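Local atomic coordinates of possible metal-dependent hydrolase (Veillonella parvula, PDB entry 3RPC), a protein that is probably a metal-dependent hydrolase of the metallo-beta-lactamase superfamily, binding a pair of zinc ions. Residues K16-D27 with D60-V70; H72-I83 with D99-F108. All blocks are in the same frame, centred on the assembly; numbering follows the deposited sequence. Where two conformers were deposited one is given.

Interaction 1. Residues K16-D27 with D60-V70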
loop_
_atom_site.group_PDB
_atom_site.type_symbol
_atom_site.label_atom_id
_atom_site.label_comp_id
_atom_site.label_asym_id
_atom_site.label_seq_id
_atom_site.Cartn_x
_atom_site.Cartn_y
_atom_site.Cartn_z
ATOM N N LYS A 16 -12.439 -5.783 21.525
ATOM C CA LYS A 16 -13.208 -4.562 21.729
ATOM C C LYS A 16 -12.265 -3.483 22.243
ATOM O O LYS A 16 -11.661 -3.627 23.313
ATOM C CB LYS A 16 -14.364 -4.796 22.714
ATOM C CG LYS A 16 -15.423 -5.773 22.193
ATOM C CD LYS A 16 -16.373 -6.258 23.306
ATOM C CE LYS A 16 -17.260 -5.149 23.823
ATOM N NZ LYS A 16 -18.220 -5.713 24.825
ATOM N N LEU A 17 -12.118 -2.420 21.453
ATOM C CA LEU A 17 -11.238 -1.315 21.786
ATOM C C LEU A 17 -12.083 -0.152 22.252
ATOM O O LEU A 17 -12.892 0.382 21.493
ATOM C CB LEU A 17 -10.417 -0.901 20.561
ATOM C CG LEU A 17 -9.505 0.318 20.727
ATOM C CD1 LEU A 17 -8.420 0.026 21.762
ATOM C CD2 LEU A 17 -8.871 0.718 19.393
ATOM N N THR A 18 -11.906 0.241 23.506
ATOM C CA THR A 18 -12.673 1.364 24.038
ATOM C C THR A 18 -11.756 2.553 24.160
ATOM O O THR A 18 -10.692 2.466 24.770
ATOM C CB THR A 18 -13.268 1.067 25.425
ATOM O OG1 THR A 18 -14.150 -0.062 25.348
ATOM C CG2 THR A 18 -14.047 2.283 25.931
ATOM N N ILE A 19 -12.166 3.663 23.563
ATOM C CA ILE A 19 -11.413 4.902 23.646
ATOM C C ILE A 19 -12.452 5.945 23.989
ATOM O O ILE A 19 -13.414 6.131 23.245
ATOM C CB ILE A 19 -10.750 5.263 22.313
ATOM C CG1 ILE A 19 -9.767 4.177 21.886
ATOM C CG2 ILE A 19 -10.027 6.600 22.417
ATOM C CD1 ILE A 19 -9.179 4.423 20.495
ATOM N N LYS A 20 -12.276 6.599 25.132
ATOM C CA LYS A 20 -13.289 7.518 25.635
ATOM C C LYS A 20 -14.614 6.777 25.827
ATOM O O LYS A 20 -14.646 5.741 26.494
ATOM C CB LYS A 20 -13.419 8.729 24.710
ATOM C CG LYS A 20 -12.351 9.800 24.975
ATOM C CD LYS A 20 -11.938 10.543 23.715
ATOM C CE LYS A 20 -11.142 11.810 24.034
ATOM N NZ LYS A 20 -10.317 11.713 25.275
ATOM N N ASN A 21 -15.701 7.282 25.256
ATOM C CA ASN A 21 -16.999 6.620 25.378
ATOM C C ASN A 21 -17.358 5.783 24.156
ATOM O O ASN A 21 -18.509 5.390 23.981
ATOM C CB ASN A 21 -18.114 7.637 25.640
ATOM C CG ASN A 21 -17.907 8.419 26.919
ATOM O OD1 ASN A 21 -18.041 9.644 26.936
ATOM N ND2 ASN A 21 -17.579 7.719 27.998
ATOM N N THR A 22 -16.371 5.509 23.307
ATOM C CA THR A 22 -16.629 4.750 22.093
ATOM C C THR A 22 -15.975 3.382 22.159
ATOM O O THR A 22 -14.775 3.279 22.414
ATOM C CB THR A 22 -16.109 5.496 20.851
ATOM O OG1 THR A 22 -16.881 6.690 20.664
ATOM C CG2 THR A 22 -16.222 4.622 19.609
ATOM N N THR A 23 -16.763 2.334 21.935
ATOM C CA THR A 23 -16.205 0.992 21.879
ATOM C C THR A 23 -16.322 0.419 20.468
ATOM O O THR A 23 -17.418 0.288 19.935
ATOM C CB THR A 23 -16.890 0.059 22.884
ATOM O OG1 THR A 23 -16.612 0.509 24.217
ATOM C CG2 THR A 23 -16.387 -1.370 22.731
ATOM N N PHE A 24 -15.178 0.074 19.881
ATOM C CA PHE A 24 -15.115 -0.544 18.574
ATOM C C PHE A 24 -15.007 -2.053 18.705
ATOM O O PHE A 24 -14.076 -2.559 19.341
ATOM C CB PHE A 24 -13.870 -0.060 17.815
ATOM C CG PHE A 24 -13.835 1.421 17.565
ATOM C CD1 PHE A 24 -14.494 1.970 16.469
ATOM C CD2 PHE A 24 -13.130 2.267 18.409
ATOM C CE1 PHE A 24 -14.453 3.337 16.223
ATOM C CE2 PHE A 24 -13.083 3.642 18.170
ATOM C CZ PHE A 24 -13.742 4.173 17.072
ATOM N N LEU A 25 -15.940 -2.770 18.086
ATOM C CA LEU A 25 -15.795 -4.209 17.906
ATOM C C LEU A 25 -14.958 -4.430 16.650
ATOM O O LEU A 25 -15.353 -4.038 15.548
ATOM C CB LEU A 25 -17.178 -4.870 17.777
ATOM C CG LEU A 25 -17.180 -6.367 17.466
ATOM C CD1 LEU A 25 -16.529 -7.151 18.588
ATOM C CD2 LEU A 25 -18.609 -6.881 17.228
ATOM N N ILE A 26 -13.796 -5.044 16.842
ATOM C CA ILE A 26 -12.831 -5.240 15.766
ATOM C C ILE A 26 -12.899 -6.658 15.201
ATOM O O ILE A 26 -12.892 -7.636 15.954
ATOM C CB ILE A 26 -11.415 -4.952 16.281
ATOM C CG1 ILE A 26 -11.267 -3.458 16.578
ATOM C CG2 ILE A 26 -10.360 -5.403 15.268
ATOM C CD1 ILE A 26 -10.037 -3.112 17.401
ATOM N N ASP A 27 -12.995 -6.741 13.873
ATOM C CA ASP A 27 -12.873 -7.990 13.120
ATOM C C ASP A 27 -13.616 -9.165 13.763
ATOM O O ASP A 27 -13.006 -10.182 14.103
ATOM C CB ASP A 27 -11.389 -8.324 12.905
ATOM C CG ASP A 27 -10.724 -7.392 11.896
ATOM O OD1 ASP A 27 -11.369 -6.428 11.450
ATOM O OD2 ASP A 27 -9.540 -7.613 11.562
ATOM N N ASP A 60 -22.942 -10.158 26.398
ATOM C CA ASP A 60 -21.835 -9.405 26.977
ATOM C C ASP A 60 -20.914 -8.888 25.881
ATOM O O ASP A 60 -20.395 -7.779 25.966
ATOM C CB ASP A 60 -21.062 -10.251 27.991
ATOM C CG ASP A 60 -21.787 -10.368 29.320
ATOM O OD1 ASP A 60 -21.255 -11.026 30.239
ATOM O OD2 ASP A 60 -22.891 -9.793 29.448
ATOM N N LEU A 61 -20.729 -9.692 24.843
ATOM C CA LEU A 61 -19.873 -9.282 23.734
ATOM C C LEU A 61 -20.435 -8.033 23.069
ATOM O O LEU A 61 -19.706 -7.077 22.800
ATOM C CB LEU A 61 -19.738 -10.423 22.723
ATOM C CG LEU A 61 -18.752 -10.242 21.560
ATOM C CD1 LEU A 61 -18.296 -11.600 21.045
ATOM C CD2 LEU A 61 -19.364 -9.423 20.445
ATOM N N LEU A 62 -21.741 -8.021 22.817
ATOM C CA LEU A 62 -22.321 -6.942 22.026
ATOM C C LEU A 62 -22.708 -5.711 22.840
ATOM O O LEU A 62 -22.925 -4.645 22.273
ATOM C CB LEU A 62 -23.552 -7.446 21.269
ATOM C CG LEU A 62 -23.309 -8.529 20.219
ATOM C CD1 LEU A 62 -24.635 -9.038 19.676
ATOM C CD2 LEU A 62 -22.424 -7.999 19.103
ATOM N N SER A 63 -22.779 -5.861 24.162
ATOM C CA SER A 63 -23.428 -4.872 25.033
ATOM C C SER A 63 -23.183 -3.392 24.703
ATOM O O SER A 63 -24.115 -2.673 24.323
ATOM C CB SER A 63 -23.129 -5.157 26.515
ATOM O OG SER A 63 -21.752 -5.421 26.737
ATOM N N ASN A 64 -21.945 -2.936 24.864
ATOM C CA ASN A 64 -21.628 -1.511 24.722
ATOM C C ASN A 64 -20.921 -1.150 23.421
ATOM O O ASN A 64 -20.210 -0.143 23.349
ATOM C CB ASN A 64 -20.779 -1.031 25.904
ATOM C CG ASN A 64 -21.610 -0.716 27.132
ATOM O OD1 ASN A 64 -22.602 0.013 27.056
ATOM N ND2 ASN A 64 -21.210 -1.269 28.275
ATOM N N VAL A 65 -21.118 -1.963 22.391
ATOM C CA VAL A 65 -20.487 -1.690 21.099
ATOM C C VAL A 65 -21.114 -0.462 20.428
ATOM O O VAL A 65 -22.341 -0.377 20.299
ATOM C CB VAL A 65 -20.549 -2.927 20.174
ATOM C CG1 VAL A 65 -20.030 -2.596 18.782
ATOM C CG2 VAL A 65 -19.750 -4.078 20.777
ATOM N N THR A 66 -20.260 0.481 20.022
ATOM C CA THR A 66 -20.646 1.739 19.382
ATOM C C THR A 66 -20.480 1.665 17.869
ATOM O O THR A 66 -21.192 2.335 17.116
ATOM C CB THR A 66 -19.720 2.899 19.828
ATOM O OG1 THR A 66 -19.441 2.800 21.229
ATOM C CG2 THR A 66 -20.366 4.246 19.523
ATOM N N ALA A 67 -19.497 0.885 17.430
ATOM C CA ALA A 67 -19.192 0.781 16.007
ATOM C C ALA A 67 -18.381 -0.472 15.776
ATOM O O ALA A 67 -17.860 -1.056 16.722
ATOM C CB ALA A 67 -18.426 2.008 15.522
ATOM N N VAL A 68 -18.306 -0.892 14.522
ATOM C CA VAL A 68 -17.536 -2.073 14.163
ATOM C C VAL A 68 -16.458 -1.659 13.166
ATOM O O VAL A 68 -16.683 -0.803 12.312
ATOM C CB VAL A 68 -18.446 -3.142 13.529
ATOM C CG1 VAL A 68 -17.683 -4.424 13.293
ATOM C CG2 VAL A 68 -19.644 -3.425 14.427
ATOM N N VAL A 69 -15.274 -2.249 13.305
ATOM C CA VAL A 69 -14.186 -2.030 12.353
ATOM C C VAL A 69 -13.865 -3.381 11.741
ATOM O O VAL A 69 -13.580 -4.331 12.458
ATOM C CB VAL A 69 -12.922 -1.481 13.045
ATOM C CG1 VAL A 69 -11.734 -1.452 12.070
ATOM C CG2 VAL A 69 -13.196 -0.094 13.604
ATOM N N VAL A 70 -13.942 -3.461 10.418
ATOM C CA VAL A 70 -13.700 -4.700 9.697
ATOM C C VAL A 70 -12.526 -4.460 8.755
ATOM O O VAL A 70 -12.664 -3.777 7.736
ATOM C CB VAL A 70 -14.959 -5.117 8.906
ATOM C CG1 VAL A 70 -14.747 -6.450 8.209
ATOM C CG2 VAL A 70 -16.167 -5.198 9.845
HETATM O O HOH W 1 -18.405 2.167 25.185
#
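Leu25 is gripped through both its backbone N and O by strand 67-69, which runs parallel to 22-26: its N donates to Ala67 O and its O accepts from Val69 N, both at 2.9 Å. Beyond these bonds Asp27 N reaches Val69 O with an almost straight N-H...O (176°). At the other end Thr66 bonds both ways with Thr23: its amide goes to Thr23 O, and its hydroxyl OG1 accepts from Thr23 N at 2.8 Å, so a side chain stands in for a backbone carbonyl where the regular pairing gives out. Ala67 N adds only a weak bond to Thr23 O.

The Leu25 side chain leads from the sheet to helix 58-62. CB meets Val65 CG1 at 3.8 Å; CG then lies anti to the backbone N (chi1 175°), which carries the branch toward the helix, where CD1 and CD2 both come up to the Leu61 CD2 methyl, the two leucines crossing at about a right angle. This is the sheet of the metallo-beta-lactamase fold that carries the zinc-binding loop after strand 67-69, and the helix packs on the face that carries Leu25. On the other face Phe24 CD1 touches Val69 CG2 (3.8 Å) and Ala67 CB, while strands 117-120 and 123-128 pack against the same ring.

Lys16, one strand further out, also reaches the helix. Its chain bends at chi3 (68°), CE passes Val65 CG2 at 4.1 Å, and NZ donates to Leu61 O at 2.9 Å from above the carbonyl plane. On the Thr23 side, a water close to OG1 (2.6 Å) also donates weakly to Asn21 O and Asn64 O, joining the 19-22 turn to the turn after the helix.

Interaction 2. Residues H72-I83 with D99-F108. With ZN (zinc ion), chain E; ZN (zinc ion), chain F.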
loop_
_atom_site.group_PDB
_atom_site.type_symbol
_atom_site.label_atom_id
_atom_site.label_comp_id
_atom_site.label_asym_id
_atom_site.label_seq_id
_atom_site.Cartn_x
_atom_site.Cartn_y
_atom_site.Cartn_z
ATOM N N HIS A 72 -10.877 -6.482 6.862
ATOM C CA HIS A 72 -11.075 -7.220 5.615
ATOM C C HIS A 72 -12.092 -8.312 5.882
ATOM O O HIS A 72 -12.418 -8.576 7.040
ATOM C CB HIS A 72 -9.758 -7.777 5.025
ATOM C CG HIS A 72 -9.066 -8.817 5.866
ATOM N ND1 HIS A 72 -8.729 -8.619 7.190
ATOM C CD2 HIS A 72 -8.586 -10.043 5.539
ATOM C CE1 HIS A 72 -8.075 -9.678 7.641
ATOM N NE2 HIS A 72 -7.988 -10.562 6.665
ATOM N N THR A 73 -12.587 -8.949 4.830
ATOM C CA THR A 73 -13.719 -9.855 4.999
ATOM C C THR A 73 -13.361 -11.334 4.882
ATOM O O THR A 73 -14.212 -12.161 4.559
ATOM C CB THR A 73 -14.885 -9.494 4.069
ATOM O OG1 THR A 73 -14.439 -9.504 2.709
ATOM C CG2 THR A 73 -15.422 -8.117 4.428
ATOM N N HIS A 74 -12.107 -11.675 5.160
ATOM C CA HIS A 74 -11.770 -13.074 5.374
ATOM C C HIS A 74 -12.640 -13.625 6.511
ATOM O O HIS A 74 -12.968 -12.907 7.458
ATOM C CB HIS A 74 -10.290 -13.237 5.729
ATOM C CG HIS A 74 -9.387 -13.262 4.536
ATOM N ND1 HIS A 74 -8.014 -13.233 4.645
ATOM C CD2 HIS A 74 -9.660 -13.329 3.213
ATOM C CE1 HIS A 74 -7.479 -13.271 3.437
ATOM N NE2 HIS A 74 -8.456 -13.332 2.550
ATOM N N LEU A 75 -12.981 -14.906 6.411
ATOM C CA LEU A 75 -13.854 -15.577 7.376
ATOM C C LEU A 75 -13.463 -15.327 8.826
ATOM O O LEU A 75 -14.335 -15.120 9.684
ATOM C CB LEU A 75 -13.883 -17.083 7.100
ATOM C CG LEU A 75 -14.730 -17.953 8.030
ATOM C CD1 LEU A 75 -16.181 -17.544 7.917
ATOM C CD2 LEU A 75 -14.562 -19.424 7.688
ATOM N N ASP A 76 -12.165 -15.377 9.115
ATOM C CA ASP A 76 -11.697 -15.265 10.491
ATOM C C ASP A 76 -11.658 -13.825 11.001
ATOM O O ASP A 76 -11.123 -13.565 12.080
ATOM C CB ASP A 76 -10.345 -15.969 10.687
ATOM C CG ASP A 76 -9.247 -15.378 9.827
ATOM O OD1 ASP A 76 -9.468 -15.241 8.607
ATOM O OD2 ASP A 76 -8.156 -15.074 10.378
ATOM N N HIS A 77 -12.241 -12.907 10.223
ATOM C CA HIS A 77 -12.406 -11.508 10.624
ATOM C C HIS A 77 -13.837 -10.989 10.454
ATOM O O HIS A 77 -14.149 -9.888 10.890
ATOM C CB HIS A 77 -11.432 -10.626 9.835
ATOM C CG HIS A 77 -10.006 -10.986 10.079
ATOM N ND1 HIS A 77 -9.175 -10.233 10.877
ATOM C CD2 HIS A 77 -9.284 -12.056 9.679
ATOM C CE1 HIS A 77 -7.994 -10.820 10.949
ATOM N NE2 HIS A 77 -8.034 -11.925 10.228
ATOM N N TRP A 78 -14.689 -11.783 9.812
ATOM C CA TRP A 78 -16.047 -11.358 9.481
ATOM C C TRP A 78 -16.816 -12.593 9.046
ATOM O O TRP A 78 -16.565 -13.145 7.971
ATOM C CB TRP A 78 -16.038 -10.320 8.347
ATOM C CG TRP A 78 -17.398 -9.783 7.985
ATOM C CD1 TRP A 78 -18.090 -10.006 6.829
ATOM C CD2 TRP A 78 -18.218 -8.932 8.788
ATOM N NE1 TRP A 78 -19.299 -9.345 6.866
ATOM C CE2 TRP A 78 -19.401 -8.680 8.062
ATOM C CE3 TRP A 78 -18.069 -8.367 10.058
ATOM C CZ2 TRP A 78 -20.430 -7.879 8.566
ATOM C CZ3 TRP A 78 -19.088 -7.577 10.559
ATOM C CH2 TRP A 78 -20.256 -7.340 9.811
ATOM N N ASP A 79 -17.728 -13.064 9.887
ATOM C CA ASP A 79 -18.393 -14.328 9.574
ATOM C C ASP A 79 -19.913 -14.236 9.659
ATOM O O ASP A 79 -20.459 -13.209 10.079
ATOM C CB ASP A 79 -17.844 -15.487 10.433
ATOM C CG ASP A 79 -18.296 -15.428 11.883
ATOM O OD1 ASP A 79 -18.608 -14.327 12.396
ATOM O OD2 ASP A 79 -18.308 -16.510 12.518
ATOM N N ASP A 80 -20.581 -15.306 9.236
ATOM C CA ASP A 80 -22.042 -15.349 9.255
ATOM C C ASP A 80 -22.609 -15.074 10.641
ATOM O O ASP A 80 -23.607 -14.368 10.776
ATOM C CB ASP A 80 -22.546 -16.695 8.735
ATOM C CG ASP A 80 -22.529 -16.778 7.221
ATOM O OD1 ASP A 80 -22.408 -15.717 6.570
ATOM O OD2 ASP A 80 -22.649 -17.902 6.682
ATOM N N THR A 81 -21.965 -15.608 11.670
ATOM C CA THR A 81 -22.447 -15.379 13.025
ATOM C C THR A 81 -22.434 -13.891 13.345
ATOM O O THR A 81 -23.395 -13.359 13.897
ATOM C CB THR A 81 -21.630 -16.147 14.059
ATOM O OG1 THR A 81 -21.676 -17.547 13.752
ATOM C CG2 THR A 81 -22.183 -15.900 15.456
ATOM N N ALA A 82 -21.350 -13.214 12.980
ATOM C CA ALA A 82 -21.279 -11.771 13.168
ATOM C C ALA A 82 -22.366 -11.060 12.375
ATOM O O ALA A 82 -23.051 -10.188 12.894
ATOM C CB ALA A 82 -19.903 -11.254 12.767
ATOM N N ILE A 83 -22.510 -11.427 11.105
ATOM C CA ILE A 83 -23.510 -10.795 10.244
ATOM C C ILE A 83 -24.902 -10.875 10.866
ATOM O O ILE A 83 -25.676 -9.912 10.817
ATOM C CB ILE A 83 -23.516 -11.433 8.845
ATOM C CG1 ILE A 83 -22.246 -11.036 8.082
ATOM C CG2 ILE A 83 -24.760 -11.008 8.055
ATOM C CD1 ILE A 83 -21.844 -12.043 7.026
ATOM N N ASP A 99 -15.651 -4.201 -0.064
ATOM C CA ASP A 99 -16.077 -4.638 1.258
ATOM C C ASP A 99 -17.355 -3.906 1.669
ATOM O O ASP A 99 -18.231 -4.505 2.289
ATOM C CB ASP A 99 -14.963 -4.448 2.297
ATOM C CG ASP A 99 -13.837 -5.472 2.150
ATOM O OD1 ASP A 99 -13.831 -6.252 1.167
ATOM O OD2 ASP A 99 -12.934 -5.477 3.010
ATOM N N LYS A 100 -17.467 -2.624 1.333
ATOM C CA LYS A 100 -18.699 -1.895 1.628
ATOM C C LYS A 100 -19.871 -2.542 0.905
ATOM O O LYS A 100 -20.935 -2.748 1.489
ATOM C CB LYS A 100 -18.606 -0.405 1.265
ATOM C CG LYS A 100 -19.963 0.300 1.376
ATOM C CD LYS A 100 -19.824 1.799 1.479
ATOM C CE LYS A 100 -21.210 2.456 1.532
ATOM N NZ LYS A 100 -21.122 3.907 1.842
ATOM N N GLU A 101 -19.681 -2.879 -0.364
ATOM C CA GLU A 101 -20.776 -3.470 -1.133
ATOM C C GLU A 101 -21.187 -4.803 -0.540
ATOM O O GLU A 101 -22.385 -5.108 -0.425
ATOM C CB GLU A 101 -20.390 -3.628 -2.599
ATOM C CG GLU A 101 -20.331 -2.301 -3.348
ATOM C CD GLU A 101 -19.819 -2.454 -4.766
ATOM O OE1 GLU A 101 -19.453 -3.585 -5.149
ATOM O OE2 GLU A 101 -19.781 -1.441 -5.494
ATOM N N LEU A 102 -20.203 -5.596 -0.133
ATOM C CA LEU A 102 -20.512 -6.885 0.461
ATOM C C LEU A 102 -21.330 -6.714 1.736
ATOM O O LEU A 102 -22.390 -7.323 1.906
ATOM C CB LEU A 102 -19.227 -7.647 0.775
ATOM C CG LEU A 102 -19.456 -9.014 1.426
ATOM C CD1 LEU A 102 -20.233 -9.941 0.493
ATOM C CD2 LEU A 102 -18.134 -9.646 1.844
ATOM N N ILE A 103 -20.831 -5.879 2.638
ATOM C CA ILE A 103 -21.456 -5.736 3.950
ATOM C C ILE A 103 -22.823 -5.035 3.872
ATOM O O ILE A 103 -23.750 -5.391 4.602
ATOM C CB ILE A 103 -20.474 -5.095 4.965
ATOM C CG1 ILE A 103 -19.327 -6.081 5.228
ATOM C CG2 ILE A 103 -21.192 -4.731 6.263
ATOM C CD1 ILE A 103 -18.220 -5.551 6.134
ATOM N N THR A 104 -22.948 -4.065 2.972
ATOM C CA THR A 104 -24.244 -3.464 2.667
ATOM C C THR A 104 -25.234 -4.524 2.187
ATOM O O THR A 104 -26.407 -4.512 2.576
ATOM C CB THR A 104 -24.129 -2.401 1.566
ATOM O OG1 THR A 104 -23.304 -1.319 2.020
ATOM C CG2 THR A 104 -25.521 -1.861 1.212
ATOM N N SER A 105 -24.771 -5.435 1.333
ATOM C CA SER A 105 -25.660 -6.471 0.803
ATOM C C SER A 105 -26.106 -7.417 1.917
ATOM O O SER A 105 -27.078 -8.158 1.768
ATOM C CB SER A 105 -25.000 -7.267 -0.326
ATOM O OG SER A 105 -24.033 -8.193 0.167
ATOM N N GLN A 106 -25.375 -7.387 3.029
ATOM C CA GLN A 106 -25.670 -8.235 4.175
ATOM C C GLN A 106 -26.600 -7.543 5.176
ATOM O O GLN A 106 -26.875 -8.073 6.251
ATOM C CB GLN A 106 -24.361 -8.716 4.825
ATOM C CG GLN A 106 -23.570 -9.659 3.907
ATOM C CD GLN A 106 -22.124 -9.884 4.329
ATOM O OE1 GLN A 106 -21.566 -9.140 5.137
ATOM N NE2 GLN A 106 -21.510 -10.923 3.774
ATOM N N GLY A 107 -27.095 -6.362 4.811
ATOM C CA GLY A 107 -28.142 -5.713 5.584
ATOM C C GLY A 107 -27.698 -4.529 6.420
ATOM O O GLY A 107 -28.514 -3.881 7.063
ATOM N N PHE A 108 -26.402 -4.240 6.426
ATOM C CA PHE A 108 -25.888 -3.124 7.218
ATOM C C PHE A 108 -26.105 -1.788 6.509
ATOM O O PHE A 108 -25.736 -1.622 5.351
ATOM C CB PHE A 108 -24.418 -3.389 7.597
ATOM C CG PHE A 108 -24.268 -4.564 8.525
ATOM C CD1 PHE A 108 -24.340 -4.390 9.900
ATOM C CD2 PHE A 108 -24.126 -5.856 8.027
ATOM C CE1 PHE A 108 -24.250 -5.474 10.760
ATOM C CE2 PHE A 108 -24.042 -6.945 8.887
ATOM C CZ PHE A 108 -24.099 -6.752 10.251
HETATM ZN ZN ZN E . -6.830 -12.478 6.506
HETATM ZN ZN ZN F . -6.524 -13.442 9.684
HETATM O O HOH W 2 -11.608 -8.116 2.168
HETATM O O HOH W 3 -15.272 -8.325 0.469
HETATM O O HOH W 4 -7.426 -14.015 7.644
HETATM O O HOH W 5 -4.739 -15.076 8.843
#
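Trp78 joins the zinc-binding loop to helix 97-105 and the turn that follows it, in a mostly buried contact of aromatic and aliphatic groups with one direct hydrogen bond across it. The loop carries the HxHxDH motif of the metallo-beta-lactamase fold: His72 NE2 and His74 ND1 bind one zinc ion, Asp76 OD2 and His77 NE2 the other, with His132, Asp168 and His226 completing the two sites. A water bridges the two metals and donates to Asp76 OD1.

With CG anti to its backbone N (chi1 -177°), the indole extends toward the helix. Its NE1 donates to Gln106 OE1 at 2.9 Å, nearly in the ring plane and onto a lone pair of the amide oxygen, with the N-H...O close to straight (164°). That bond should limit rotation of the amide, whose plane is turned only a little from the indole. Over one indole face sits the Ile103 CD1 methyl, a CH-pi contact 4.1 Å from the five-membered ring centroid. The benzene edge of the indole points at the face of Phe108 in an offset edge-to-face pair, planes at 60°.

Ile83, on helix 80-85, crosses the Gln106 chain at about a right angle, its CD1 lying 3.5 Å from both CD and NE2 of the amide; Ile83 O lies 3.6 Å from Phe108 CZ. Asp79 caps that helix, OD1 accepting from Ala82 N.

At the other end of the contact Thr73 packs its CG2 on the Asp99 carboxylate, whose main polar partner is Gln95, and two waters link the polar atoms of Thr73 and Asp99. One water accepts from Thr73 N and donates to Asp99 OD1; a second donates to the same OD1 at 2.6 Å and lies 2.7 Å from Thr73 OG1.

In the fold
From the N terminus, the hairpin of strands 14-19 and 22-26 comes first; interaction 1 closes the long, mostly irregular excursion from Asp27 to Asp60 by laying strand 67-69 beside 22-26. The chain then enters the zinc-binding loop directly, and interaction 2 closes a shorter excursion through strand 92-94, bringing helix 97-105 back to that loop. The two closures follow in series, neither nested nor crossed. They nevertheless meet in space: Asp27 OD2, also bonded to Thr71, probably accepts from ND1 of the zinc ligand His77, and Val70 packs on both Trp78 and Ile103. The sheet, the metal loop and the helix beyond it are thus joined continuously.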